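Local coordinates for envelope polyprotein (Puumala orthohantavirus, PDB 5FXU), which probably forms part of the Gn–Gc spike that coats the hantavirus particle, helping it to attach to and enter host cells and presenting a major antigenic surface, at residues A[295-300]-A[333-338]; A[79-84]-A[281-286]; A[207-212]-A[339-344]; A[222-227]-A[313-318]; A[57-62]-A[321-326]. All coordinates share one frame; numbering follows the deposited sequence.

Contact 1. Residues A[295-300]-A[333-338]. With NAG (2-acetamido-2-deoxy-beta-D-glucopyranose), chain D.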
# COMPACT_ATOMS: atom_id res chain seq x y z
N THR A 295 16.22 7.17 15.20
CA THR A 295 15.80 5.82 14.85
C THR A 295 15.36 5.69 13.41
O THR A 295 14.99 4.62 12.97
CB THR A 295 14.65 5.37 15.77
OG1 THR A 295 13.58 6.31 15.68
CG2 THR A 295 15.14 5.29 17.21
N ILE A 296 15.41 6.79 12.66
CA ILE A 296 14.94 6.81 11.28
C ILE A 296 15.78 7.78 10.45
O ILE A 296 16.26 8.78 10.97
CB ILE A 296 13.43 7.17 11.21
CG1 ILE A 296 12.85 6.80 9.84
CG2 ILE A 296 13.18 8.64 11.59
CD1 ILE A 296 11.38 7.09 9.71
N GLN A 297 15.96 7.47 9.17
CA GLN A 297 16.60 8.38 8.23
C GLN A 297 15.85 8.41 6.91
O GLN A 297 14.96 7.59 6.65
CB GLN A 297 18.06 8.00 7.99
CG GLN A 297 18.22 6.71 7.20
CD GLN A 297 19.65 6.20 7.14
OE1 GLN A 297 20.45 6.47 8.01
NE2 GLN A 297 19.95 5.40 6.12
N GLY A 298 16.23 9.35 6.08
CA GLY A 298 15.60 9.50 4.80
C GLY A 298 16.21 10.63 4.03
O GLY A 298 17.24 11.16 4.42
N VAL A 299 15.55 11.02 2.94
CA VAL A 299 15.98 12.10 2.08
C VAL A 299 14.90 13.14 1.99
O VAL A 299 13.77 12.87 1.56
CB VAL A 299 16.31 11.55 0.69
CG1 VAL A 299 16.66 12.67 -0.28
CG2 VAL A 299 17.48 10.58 0.80
N ALA A 300 15.25 14.34 2.41
CA ALA A 300 14.38 15.49 2.31
C ALA A 300 14.26 15.91 0.86
O ALA A 300 15.26 15.92 0.13
CB ALA A 300 14.93 16.65 3.13
N HIS A 333 16.62 -1.91 1.32
CA HIS A 333 16.75 -3.14 2.12
C HIS A 333 18.20 -3.58 2.40
O HIS A 333 18.44 -4.33 3.37
CB HIS A 333 15.97 -4.28 1.48
CG HIS A 333 14.49 -4.00 1.41
ND1 HIS A 333 13.68 -4.04 2.52
CD2 HIS A 333 13.70 -3.65 0.38
CE1 HIS A 333 12.45 -3.74 2.17
NE2 HIS A 333 12.43 -3.49 0.88
N SER A 334 19.15 -3.11 1.59
CA SER A 334 20.58 -3.35 1.83
C SER A 334 21.14 -2.64 3.07
O SER A 334 22.20 -3.01 3.57
CB SER A 334 21.40 -2.92 0.61
OG SER A 334 20.92 -3.54 -0.57
N VAL A 335 20.46 -1.61 3.55
CA VAL A 335 20.85 -0.88 4.77
C VAL A 335 20.36 -1.68 5.97
O VAL A 335 19.35 -2.37 5.87
CB VAL A 335 20.24 0.55 4.72
CG1 VAL A 335 20.32 1.27 6.05
CG2 VAL A 335 20.95 1.35 3.64
N CYS A 336 21.05 -1.57 7.10
CA CYS A 336 20.65 -2.31 8.32
C CYS A 336 19.79 -1.50 9.26
O CYS A 336 18.79 -2.00 9.79
CB CYS A 336 21.87 -2.82 9.09
SG CYS A 336 22.43 -4.50 8.75
N ASP A 337 20.17 -0.25 9.49
CA ASP A 337 19.52 0.57 10.52
C ASP A 337 18.62 1.65 9.94
O ASP A 337 18.79 2.07 8.80
CB ASP A 337 20.59 1.24 11.40
CG ASP A 337 21.40 0.24 12.21
OD1 ASP A 337 20.81 -0.74 12.74
OD2 ASP A 337 22.62 0.44 12.32
N LYS A 338 17.68 2.09 10.76
CA LYS A 338 16.88 3.28 10.51
C LYS A 338 16.00 3.21 9.27
O LYS A 338 15.64 4.24 8.68
CB LYS A 338 17.79 4.53 10.44
CG LYS A 338 18.57 4.82 11.71
CD LYS A 338 19.39 6.10 11.53
CE LYS A 338 19.91 6.65 12.85
NZ LYS A 338 20.68 5.62 13.61
C1 NAG D . 21.43 0.60 -0.76
C2 NAG D . 22.08 1.55 -1.75
C3 NAG D . 23.42 0.98 -2.21
C4 NAG D . 24.35 0.82 -1.01
C5 NAG D . 23.65 0.01 0.08
C6 NAG D . 24.45 0.03 1.38
C7 NAG D . 20.61 2.88 -3.24
C8 NAG D . 20.90 4.16 -2.51
N2 NAG D . 21.17 1.73 -2.87
O3 NAG D . 23.98 1.86 -3.18
O4 NAG D . 25.53 0.12 -1.42
O5 NAG D . 22.33 0.51 0.35
O6 NAG D . 24.44 1.34 1.94
O7 NAG D . 19.86 2.89 -4.20
O HOH W 1 21.69 3.26 8.12
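Lys338 crosses Gln297 at about a right angle, its methylenes lying along the start of strand 296-302. Its CB points toward the strand and packs on Ile296 CA and Gln297 N; CG leaves opposite the carbonyl carbon, beside the backbone N (chi1 -61°), which brings it against the carbonyl of Thr295, and CD then passes Gln297 OE1 at 3.7 Å. The chain bends only at its last torsion, which leads the amine away from the strand. A lysine suits the place because its stem can pack while its charge stays outside the contact.

Gln297 reaches across to the loop. Its CG stands between the backbone N and the carbonyl carbon (chi1 70°), and the chain beyond is extended, so that NE2 comes within 4.1 Å of Val335 CG1, the two side chains approaching from opposite directions. That amide nitrogen is held by Glu330 OE1, while a water that donates to Asp337 O at 3.2 Å also makes a weak bond to Gln297 OE1. Branched Val335 serves two neighbours: CG1 meets the glutamine, and CG2 lies 3.7 Å from O5 of the N-acetylglucosamine beside Asn332, with Ser334 CB 3.6 Å from the same oxygen.

The backbones add a hydrogen bond from Gln297 N to Lys338 O (3.3 Å) and a CA-H...O contact from Lys338 CA to Thr295 O (3.4 Å). Nearby, Cys336 ties the loop to Cys221 by a disulfide. Thr295 and Ile296 both face Gly285, a classic beta bulge, and the loop docks beside it, where strand 296-302 enters its antiparallel three-stranded sheet.

Contact 2. Residues A[79-84]-A[281-286]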
# COMPACT_ATOMS: atom_id res chain seq x y z
N PHE A 79 19.43 21.40 7.90
CA PHE A 79 18.07 20.94 8.19
C PHE A 79 17.81 20.92 9.66
O PHE A 79 18.69 20.61 10.45
CB PHE A 79 17.83 19.51 7.72
CG PHE A 79 18.20 19.27 6.30
CD1 PHE A 79 17.36 19.69 5.29
CD2 PHE A 79 19.38 18.59 5.98
CE1 PHE A 79 17.70 19.45 3.96
CE2 PHE A 79 19.73 18.36 4.66
CZ PHE A 79 18.89 18.79 3.64
N GLN A 80 16.59 21.24 10.02
CA GLN A 80 16.08 20.95 11.31
C GLN A 80 14.92 20.00 11.07
O GLN A 80 14.02 20.31 10.28
CB GLN A 80 15.58 22.23 11.93
CG GLN A 80 15.30 22.12 13.41
CD GLN A 80 14.52 23.31 13.87
OE1 GLN A 80 13.45 23.62 13.31
NE2 GLN A 80 15.02 23.98 14.88
N THR A 81 14.97 18.83 11.70
CA THR A 81 13.84 17.93 11.71
C THR A 81 13.18 17.93 13.07
O THR A 81 13.78 18.33 14.04
CB THR A 81 14.22 16.50 11.36
OG1 THR A 81 14.98 15.95 12.43
CG2 THR A 81 15.01 16.45 10.07
N LYS A 82 11.93 17.53 13.13
CA LYS A 82 11.28 17.30 14.40
C LYS A 82 10.20 16.24 14.26
O LYS A 82 9.80 15.90 13.14
CB LYS A 82 10.71 18.60 14.95
CG LYS A 82 9.52 19.14 14.19
CD LYS A 82 8.97 20.40 14.85
CE LYS A 82 8.09 21.21 13.89
NZ LYS A 82 7.82 22.61 14.33
N SER A 83 9.73 15.74 15.41
CA SER A 83 8.68 14.75 15.41
C SER A 83 7.76 14.83 16.61
O SER A 83 8.13 15.35 17.63
CB SER A 83 9.27 13.33 15.26
OG SER A 83 10.37 13.11 16.10
N SER A 84 6.54 14.30 16.43
CA SER A 84 5.55 14.17 17.49
C SER A 84 4.56 13.05 17.19
O SER A 84 4.44 12.60 16.05
CB SER A 84 4.81 15.48 17.68
OG SER A 84 4.19 15.91 16.49
N GLY A 281 18.60 16.71 0.62
CA GLY A 281 19.66 16.05 1.36
C GLY A 281 19.20 15.06 2.41
O GLY A 281 18.00 14.89 2.60
N LYS A 282 20.17 14.45 3.08
CA LYS A 282 19.91 13.44 4.12
C LYS A 282 19.40 14.03 5.43
O LYS A 282 19.93 15.02 5.92
CB LYS A 282 21.14 12.58 4.36
CG LYS A 282 21.48 11.75 3.13
CD LYS A 282 22.90 11.20 3.11
CE LYS A 282 23.40 11.04 1.68
NZ LYS A 282 24.42 9.96 1.55
N VAL A 283 18.37 13.41 6.00
CA VAL A 283 17.84 13.80 7.29
C VAL A 283 17.64 12.60 8.21
O VAL A 283 17.44 11.48 7.76
CB VAL A 283 16.53 14.61 7.17
CG1 VAL A 283 16.80 15.96 6.51
CG2 VAL A 283 15.47 13.84 6.39
N THR A 284 17.67 12.87 9.50
CA THR A 284 17.43 11.86 10.50
C THR A 284 16.41 12.37 11.48
O THR A 284 16.09 13.57 11.49
CB THR A 284 18.72 11.49 11.24
OG1 THR A 284 19.28 12.67 11.84
CG2 THR A 284 19.74 10.88 10.28
N GLY A 285 15.89 11.47 12.30
CA GLY A 285 14.91 11.88 13.30
C GLY A 285 14.59 10.81 14.30
O GLY A 285 15.08 9.69 14.18
N LYS A 286 13.73 11.17 15.26
CA LYS A 286 13.35 10.29 16.35
C LYS A 286 11.92 9.78 16.20
O LYS A 286 10.97 10.57 16.20
CB LYS A 286 13.47 11.03 17.67
CG LYS A 286 14.83 11.68 17.87
CD LYS A 286 14.79 12.63 19.06
CE LYS A 286 16.19 13.06 19.43
NZ LYS A 286 16.15 14.17 20.41
O HOH W 2 12.71 13.79 15.29
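Phe79 packs onto Val283 and the glycine-bearing start of 281-286. Its CB lies 3.9 Å from Val283 CG1, and CG comes closer to the same methyl, at 3.6 Å. That methyl sits over one ring face, displaced toward the rim, in a CH-pi contact; CD1 still touches it, and CD2 lies between it and the carbonyl of Lys282. Farther out, CE2 is 3.6 Å from Lys282 O, and at the tip CZ reaches Gly281 CA, also at 3.6 Å. With no side chain on Gly281, the end of the ring can come up against the backbone. The torsion that sets CG beside the backbone N (chi1 -52°) turns the ring along the neighbouring strand.

The next residues facing the partner strand, Thr81 and Ser83, are small. Thr81 lays CG2 on Val283 CB and gives its hydroxyl hydrogen to a carbonyl, OG1 to Thr284 O at 2.8 Å. Ser83 repeats this with OG to Lys286 O at 2.6 Å, and a water donating to Ser83 OG accepts from Lys286 N.

Strand 79-89, paired with 54-64, thus packs on strand 278-285 of the three-stranded antiparallel sheet, the axes 6.9 Å apart, a spacing the short residues probably permit. The chemistry changes from aromatic packing at Phe79 to hydroxyl groups that satisfy backbone carbonyls in place of main-chain pairing.

Contact 3. Residues A[207-212]-A[339-344]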
# COMPACT_ATOMS: atom_id res chain seq x y z
N LYS A 207 8.85 -12.31 10.54
CA LYS A 207 9.88 -11.25 10.43
C LYS A 207 10.09 -10.86 8.95
O LYS A 207 11.04 -11.27 8.27
CB LYS A 207 11.19 -11.60 11.18
CG LYS A 207 11.38 -11.07 12.64
CD LYS A 207 10.63 -11.86 13.69
CE LYS A 207 11.40 -11.95 15.02
NZ LYS A 207 11.31 -10.69 15.78
N LEU A 208 9.17 -10.02 8.46
CA LEU A 208 9.12 -9.63 7.05
C LEU A 208 10.42 -9.02 6.51
O LEU A 208 10.85 -9.38 5.41
CB LEU A 208 7.93 -8.70 6.82
CG LEU A 208 7.68 -8.16 5.42
CD1 LEU A 208 7.48 -9.31 4.44
CD2 LEU A 208 6.48 -7.24 5.44
N GLU A 209 11.06 -8.14 7.28
CA GLU A 209 12.28 -7.49 6.79
C GLU A 209 13.44 -8.47 6.66
O GLU A 209 14.32 -8.28 5.81
CB GLU A 209 12.66 -6.30 7.67
CG GLU A 209 13.80 -5.44 7.13
CD GLU A 209 13.61 -4.95 5.69
OE1 GLU A 209 12.48 -4.64 5.28
OE2 GLU A 209 14.62 -4.83 4.97
N LYS A 210 13.44 -9.53 7.48
CA LYS A 210 14.43 -10.62 7.30
C LYS A 210 14.30 -11.28 5.93
O LYS A 210 15.32 -11.62 5.32
CB LYS A 210 14.34 -11.67 8.41
CG LYS A 210 14.78 -11.15 9.78
CD LYS A 210 15.05 -12.30 10.75
CE LYS A 210 15.67 -11.84 12.11
NZ LYS A 210 16.68 -10.73 12.18
N SER A 211 13.07 -11.43 5.44
CA SER A 211 12.88 -11.99 4.10
C SER A 211 13.51 -11.11 3.05
O SER A 211 14.21 -11.61 2.18
CB SER A 211 11.40 -12.18 3.78
OG SER A 211 10.73 -12.90 4.81
N PHE A 212 13.35 -9.79 3.18
CA PHE A 212 14.00 -8.87 2.25
C PHE A 212 15.52 -8.96 2.34
O PHE A 212 16.22 -8.93 1.33
CB PHE A 212 13.55 -7.41 2.48
CG PHE A 212 12.18 -7.10 1.97
CD1 PHE A 212 11.96 -6.98 0.61
CD2 PHE A 212 11.11 -6.97 2.83
CE1 PHE A 212 10.70 -6.73 0.13
CE2 PHE A 212 9.84 -6.70 2.35
CZ PHE A 212 9.64 -6.59 1.00
N LYS A 339 15.61 1.99 8.89
CA LYS A 339 14.86 1.78 7.66
C LYS A 339 13.40 1.45 7.94
O LYS A 339 12.98 1.24 9.09
CB LYS A 339 15.53 0.71 6.81
CG LYS A 339 15.46 -0.71 7.33
CD LYS A 339 16.15 -1.67 6.38
CE LYS A 339 16.53 -2.97 7.08
NZ LYS A 339 17.14 -3.91 6.11
N THR A 340 12.61 1.46 6.86
CA THR A 340 11.18 1.33 6.94
C THR A 340 10.62 0.44 5.85
O THR A 340 11.30 0.19 4.85
CB THR A 340 10.48 2.69 6.78
OG1 THR A 340 10.75 3.21 5.48
CG2 THR A 340 10.97 3.67 7.82
N LEU A 341 9.37 0.03 6.06
CA LEU A 341 8.53 -0.63 5.05
C LEU A 341 7.34 0.27 4.78
O LEU A 341 6.75 0.84 5.71
CB LEU A 341 8.01 -1.98 5.55
CG LEU A 341 9.04 -3.11 5.59
CD1 LEU A 341 8.55 -4.23 6.48
CD2 LEU A 341 9.33 -3.64 4.20
N PRO A 342 6.95 0.38 3.50
CA PRO A 342 5.82 1.25 3.20
C PRO A 342 4.48 0.59 3.54
O PRO A 342 4.36 -0.64 3.46
CB PRO A 342 5.97 1.49 1.71
CG PRO A 342 6.64 0.23 1.19
CD PRO A 342 7.59 -0.16 2.28
N LEU A 343 3.49 1.42 3.88
CA LEU A 343 2.15 0.94 4.22
C LEU A 343 1.40 0.35 3.04
O LEU A 343 0.67 -0.63 3.19
CB LEU A 343 1.30 2.06 4.85
CG LEU A 343 1.67 2.55 6.23
CD1 LEU A 343 0.40 3.07 6.91
CD2 LEU A 343 2.34 1.51 7.12
N THR A 344 1.55 0.98 1.88
CA THR A 344 1.03 0.47 0.63
C THR A 344 2.14 0.46 -0.41
O THR A 344 3.11 1.19 -0.27
CB THR A 344 -0.13 1.31 0.07
OG1 THR A 344 0.37 2.57 -0.40
CG2 THR A 344 -1.20 1.52 1.15
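Glu209 and Lys339 meet in a buried salt bridge, approaching from opposite directions, with Glu209 OE2 2.9 Å from Lys339 NZ. The ammonium group comes to the anti side of that oxygen, 33° out of the carboxylate plane. The glutamate runs off the helix with CG opposite the backbone N and folds back at chi2 (53°), whereas the lysine is extended beyond CG and spans the gap from the strand. Both ends have further partners: Glu209 OE2 accepts from His333 ND1, while Lys339 NZ also pairs with Glu213 and donates to Val335 O. Such a network probably stabilises both charges in a site shielded from solvent.

The apolar contacts converge on Leu341. Its CD1 touches Leu208 CD2 at 3.8 Å, and CD2 lies 3.6 Å from Phe212 CE2. The same CD2 is 3.5 Å from Glu209 OE1, placing the leucine tip beside one carboxylate oxygen as well as among hydrocarbon neighbours. Beyond, Phe212 stacks on His333 and reaches helix 249-260.

Helix 208-216 thus lies across the beginning of strand 340-354, the two short axes 10.5 Å apart and at 96°: a crosswise helix-on-sheet packing, with a leucine as the apolar core and an ion pair at its side, inside the Gn head.

Contact 4. Residues A[222-227]-A[313-318]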
# COMPACT_ATOMS: atom_id res chain seq x y z
N THR A 222 21.48 -7.13 12.62
CA THR A 222 21.23 -7.60 13.98
C THR A 222 19.73 -7.55 14.34
O THR A 222 19.12 -8.59 14.66
CB THR A 222 22.11 -6.85 15.03
OG1 THR A 222 21.77 -5.45 15.06
CG2 THR A 222 23.63 -7.01 14.74
N GLY A 223 19.14 -6.36 14.23
CA GLY A 223 17.80 -6.06 14.77
C GLY A 223 16.71 -5.50 13.86
O GLY A 223 16.35 -4.32 13.96
N ASN A 224 16.16 -6.35 12.99
CA ASN A 224 14.96 -6.03 12.20
C ASN A 224 13.76 -6.95 12.52
O ASN A 224 13.40 -7.92 11.83
CB ASN A 224 15.32 -5.89 10.74
CG ASN A 224 16.16 -4.61 10.49
OD1 ASN A 224 15.71 -3.53 10.82
ND2 ASN A 224 17.38 -4.74 9.95
N GLY A 225 13.12 -6.55 13.62
CA GLY A 225 12.12 -7.32 14.29
C GLY A 225 10.66 -7.11 13.91
O GLY A 225 9.82 -7.81 14.45
N PHE A 226 10.33 -6.17 13.02
CA PHE A 226 8.93 -5.99 12.62
C PHE A 226 8.23 -7.32 12.20
O PHE A 226 8.81 -8.14 11.51
CB PHE A 226 8.77 -4.97 11.52
CG PHE A 226 7.35 -4.88 11.01
CD1 PHE A 226 6.37 -4.23 11.73
CD2 PHE A 226 6.98 -5.53 9.83
CE1 PHE A 226 5.05 -4.20 11.29
CE2 PHE A 226 5.68 -5.48 9.38
CZ PHE A 226 4.71 -4.82 10.11
N GLN A 227 7.02 -7.53 12.71
CA GLN A 227 6.26 -8.73 12.42
C GLN A 227 5.00 -8.39 11.65
O GLN A 227 4.15 -7.62 12.12
CB GLN A 227 5.95 -9.54 13.69
CG GLN A 227 7.13 -10.39 14.14
CD GLN A 227 6.82 -11.32 15.28
OE1 GLN A 227 6.16 -12.35 15.11
NE2 GLN A 227 7.31 -10.98 16.46
N LEU A 313 8.68 1.46 10.96
CA LEU A 313 10.04 1.07 11.27
C LEU A 313 10.20 -0.43 11.21
O LEU A 313 9.37 -1.15 11.77
CB LEU A 313 10.42 1.52 12.68
CG LEU A 313 10.55 3.02 12.94
CD1 LEU A 313 11.04 3.18 14.34
CD2 LEU A 313 11.48 3.72 11.97
N THR A 314 11.26 -0.90 10.57
CA THR A 314 11.52 -2.35 10.52
C THR A 314 12.09 -2.88 11.83
O THR A 314 11.98 -4.06 12.10
CB THR A 314 12.48 -2.71 9.39
OG1 THR A 314 13.74 -2.08 9.61
CG2 THR A 314 11.93 -2.29 8.03
N ALA A 315 12.67 -2.00 12.64
CA ALA A 315 13.38 -2.39 13.85
C ALA A 315 12.50 -2.88 14.98
O ALA A 315 12.96 -3.69 15.80
CB ALA A 315 14.28 -1.25 14.36
N LYS A 316 11.27 -2.39 15.08
CA LYS A 316 10.43 -2.75 16.24
C LYS A 316 9.37 -3.77 15.90
O LYS A 316 8.57 -3.57 14.98
CB LYS A 316 9.77 -1.49 16.85
CG LYS A 316 10.76 -0.46 17.38
CD LYS A 316 11.66 -1.03 18.45
CE LYS A 316 12.50 0.07 19.08
NZ LYS A 316 13.37 -0.50 20.15
N ASP A 317 9.37 -4.86 16.67
CA ASP A 317 8.31 -5.88 16.64
C ASP A 317 6.92 -5.27 16.64
O ASP A 317 6.09 -5.56 15.78
CB ASP A 317 8.41 -6.83 17.85
CG ASP A 317 9.53 -7.87 17.72
OD1 ASP A 317 10.71 -7.49 17.96
OD2 ASP A 317 9.25 -9.05 17.40
N ASP A 318 6.69 -4.42 17.65
CA ASP A 318 5.49 -3.60 17.75
C ASP A 318 5.64 -2.47 16.76
O ASP A 318 6.62 -1.72 16.86
CB ASP A 318 5.36 -3.00 19.15
CG ASP A 318 5.20 -4.06 20.23
OD1 ASP A 318 4.56 -5.12 19.98
OD2 ASP A 318 5.72 -3.82 21.35
O HOH W 3 3.80 -6.43 14.60
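Gly223 O meets Ala315 CA in a CA-H...O contact of 3.5 Å, the first touch between two irregular connecting loops, one leading into strand 228-234 and the other joining strands 310-313 and 321-323. With no regular ladder available, side chains do much of the bonding in this loop-loop packing.

Asn224 comes next. Its OD1 accepts from Thr314 OG1 at 2.7 Å, the hydroxyl standing 49° out of the plane of the amide carbonyl, while ND2 donates to Cys336 O. An asparagine can thus accept from one loop and donate to another. Gly225, bare of a side chain, leaves space for Asp317: its carbonyl O lies 3.3 Å from Asp317 OD2, a pairing of two acceptors that the salt bridge from Lys207 to the carboxylate probably eases.

Phe226 donates its backbone N to Thr314 O (2.8 Å), and its CA lies 3.4 Å from Lys316 O. Its CG, opposite the backbone N (chi1 174°), carries the ring away from this loop onto Leu341.

Gln227 ends the walk. NE2 bonds to the anti lone pair of Asp317 OD2 at 2.9 Å, amide and carboxylate planes standing 81° apart, and OE1 accepts from Val200 N. Finally, one water donates both to Gln227 O and, at 2.7 Å, to Asp317 O.

Contact 5. Residues A[57-62]-A[321-326]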
# COMPACT_ATOMS: atom_id res chain seq x y z
N PHE A 57 0.37 7.68 14.83
CA PHE A 57 1.49 7.89 13.93
C PHE A 57 2.48 8.86 14.56
O PHE A 57 2.10 9.76 15.31
CB PHE A 57 1.02 8.52 12.63
CG PHE A 57 0.60 7.53 11.59
CD1 PHE A 57 -0.65 6.92 11.62
CD2 PHE A 57 1.46 7.23 10.55
CE1 PHE A 57 -1.03 6.01 10.64
CE2 PHE A 57 1.09 6.33 9.58
CZ PHE A 57 -0.15 5.71 9.62
N THR A 58 3.75 8.66 14.25
CA THR A 58 4.75 9.65 14.52
C THR A 58 4.84 10.52 13.29
O THR A 58 5.14 10.03 12.24
CB THR A 58 6.08 9.00 14.81
OG1 THR A 58 5.98 8.37 16.08
CG2 THR A 58 7.22 10.06 14.85
N LYS A 59 4.56 11.80 13.43
CA LYS A 59 4.76 12.76 12.35
C LYS A 59 6.18 13.31 12.36
O LYS A 59 6.58 13.87 13.33
CB LYS A 59 3.79 13.90 12.50
CG LYS A 59 3.84 14.91 11.39
CD LYS A 59 2.89 16.02 11.72
CE LYS A 59 2.98 17.10 10.67
NZ LYS A 59 2.00 18.17 10.99
N TRP A 60 6.90 13.17 11.25
CA TRP A 60 8.28 13.53 11.13
C TRP A 60 8.39 14.51 9.96
O TRP A 60 8.04 14.19 8.84
CB TRP A 60 9.11 12.27 10.85
CG TRP A 60 10.57 12.51 10.68
CD1 TRP A 60 11.33 13.46 11.33
CD2 TRP A 60 11.47 11.80 9.82
NE1 TRP A 60 12.63 13.40 10.90
CE2 TRP A 60 12.76 12.39 9.98
CE3 TRP A 60 11.33 10.74 8.93
CZ2 TRP A 60 13.90 11.93 9.29
CZ3 TRP A 60 12.45 10.29 8.24
CH2 TRP A 60 13.72 10.88 8.43
N THR A 61 8.90 15.72 10.24
CA THR A 61 8.89 16.85 9.29
C THR A 61 10.27 17.53 9.24
O THR A 61 11.04 17.41 10.17
CB THR A 61 7.83 17.90 9.71
OG1 THR A 61 8.03 18.28 11.08
CG2 THR A 61 6.47 17.35 9.59
N TRP A 62 10.57 18.24 8.17
CA TRP A 62 11.83 18.97 8.08
C TRP A 62 11.60 20.45 7.75
O TRP A 62 10.61 20.77 7.10
CB TRP A 62 12.76 18.31 7.05
CG TRP A 62 12.46 18.57 5.59
CD1 TRP A 62 11.68 17.82 4.77
CD2 TRP A 62 12.99 19.63 4.79
NE1 TRP A 62 11.66 18.36 3.52
CE2 TRP A 62 12.47 19.46 3.49
CE3 TRP A 62 13.84 20.71 5.04
CZ2 TRP A 62 12.77 20.34 2.43
CZ3 TRP A 62 14.16 21.57 3.98
CH2 TRP A 62 13.63 21.38 2.70
N TYR A 321 4.46 3.48 13.47
CA TYR A 321 3.98 4.03 12.21
C TYR A 321 4.48 5.45 12.03
O TYR A 321 4.48 6.24 12.96
CB TYR A 321 2.45 3.99 12.13
CG TYR A 321 1.86 2.62 12.04
CD1 TYR A 321 1.76 1.98 10.82
CD2 TYR A 321 1.38 1.95 13.18
CE1 TYR A 321 1.21 0.72 10.72
CE2 TYR A 321 0.83 0.67 13.09
CZ TYR A 321 0.75 0.05 11.85
OH TYR A 321 0.24 -1.22 11.71
N ILE A 322 4.90 5.76 10.82
CA ILE A 322 5.50 7.05 10.50
C ILE A 322 4.79 7.71 9.35
O ILE A 322 4.44 7.08 8.39
CB ILE A 322 6.99 6.89 10.14
CG1 ILE A 322 7.75 6.48 11.40
CG2 ILE A 322 7.61 8.20 9.67
CD1 ILE A 322 8.56 5.26 11.16
N TRP A 323 4.55 9.00 9.51
CA TRP A 323 4.09 9.87 8.47
C TRP A 323 5.16 10.96 8.29
O TRP A 323 5.39 11.74 9.21
CB TRP A 323 2.75 10.48 8.88
CG TRP A 323 2.22 11.47 7.90
CD1 TRP A 323 2.30 11.40 6.56
CD2 TRP A 323 1.51 12.66 8.21
NE1 TRP A 323 1.70 12.48 6.02
CE2 TRP A 323 1.20 13.27 7.01
CE3 TRP A 323 1.08 13.25 9.40
CZ2 TRP A 323 0.49 14.46 6.95
CZ3 TRP A 323 0.38 14.42 9.35
CH2 TRP A 323 0.09 15.03 8.12
N ALA A 324 5.79 11.01 7.12
CA ALA A 324 6.94 11.86 6.91
C ALA A 324 6.79 12.76 5.70
O ALA A 324 7.35 12.51 4.64
CB ALA A 324 8.20 11.01 6.81
N PRO A 325 6.01 13.83 5.84
CA PRO A 325 5.78 14.69 4.69
C PRO A 325 7.03 15.44 4.33
O PRO A 325 7.71 15.96 5.21
CB PRO A 325 4.68 15.63 5.15
CG PRO A 325 4.54 15.46 6.62
CD PRO A 325 5.10 14.13 6.97
N GLY A 326 7.33 15.46 3.03
CA GLY A 326 8.53 16.10 2.52
C GLY A 326 9.80 15.27 2.69
O GLY A 326 10.88 15.77 2.44
O HOH W 4 8.27 18.28 6.57
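Thr58 and Ile322 form a parallel beta bridge, as do Lys59 and Trp323, joining strands 54-64 and 321-323 in register. Three main-chain bonds make the ladder: Thr58 N to Tyr321 O (2.8 Å), Trp323 N to Thr58 O (3.0 Å) and Trp60 N to Trp323 O (2.9 Å). CA-H...O contacts lie between them, and the closest, from Ala324 CA to Trp60 O (3.2 Å), extends the pairing past the end of the short strand.

Among aromatic and apolar contacts, Phe57 receives Tyr321 CB over one face, a CH-pi contact 3.8 Å from the ring centroid, and turns its edge to the backbone of Ile322. Lys59 and Trp323 lie on the same face of the sheet, and the extended lysine's methylenes run beside the CE3-CZ3 side of the indole, Lys59 CG 3.8 Å from Trp323 CE3. Elsewhere Trp60 CE3 meets Ala324 CB, small enough to let the indole approach closely; farther along, Thr61 CG2 touches the ring of Pro325.

Water and indole complete the polar links beyond the short strand, at Pro325 and Gly326. One water accepts from Trp62 N and donates to Pro325 O. Trp62 CG stands between the backbone N and the carbonyl carbon (chi1 77°), bringing the indole back so that its edge meets Gly326, where NE1 makes a weak bond to Gly326 O at 2.9 Å, bent to 120°.

How the contacts relate
Contacts 2 and 5 share strand pairing: 79-84 runs antiparallel to 57-62, with Ser84 O 2.7 Å from Lys59 N, and their centres are about 9 Å apart. Trp60 reaches from contact 5 to contacts 1 and 2, while strands 281-285 and 296-300 pair directly, joining those two. The centres of contacts 3 and 4 are also about 9 Å apart, and Lys207 NZ links them to Asp317 OD2 (3.1 Å). His333, in the loop of contact 1, connects that contact to the helix of contact 3. Contacts 2 and 4 do not touch, their nearest atoms being about 7 Å apart. The glycan near Asn332 borders contact 1; the side chain of Lys339 lies about 9 Å from an N-acetylglucosamine.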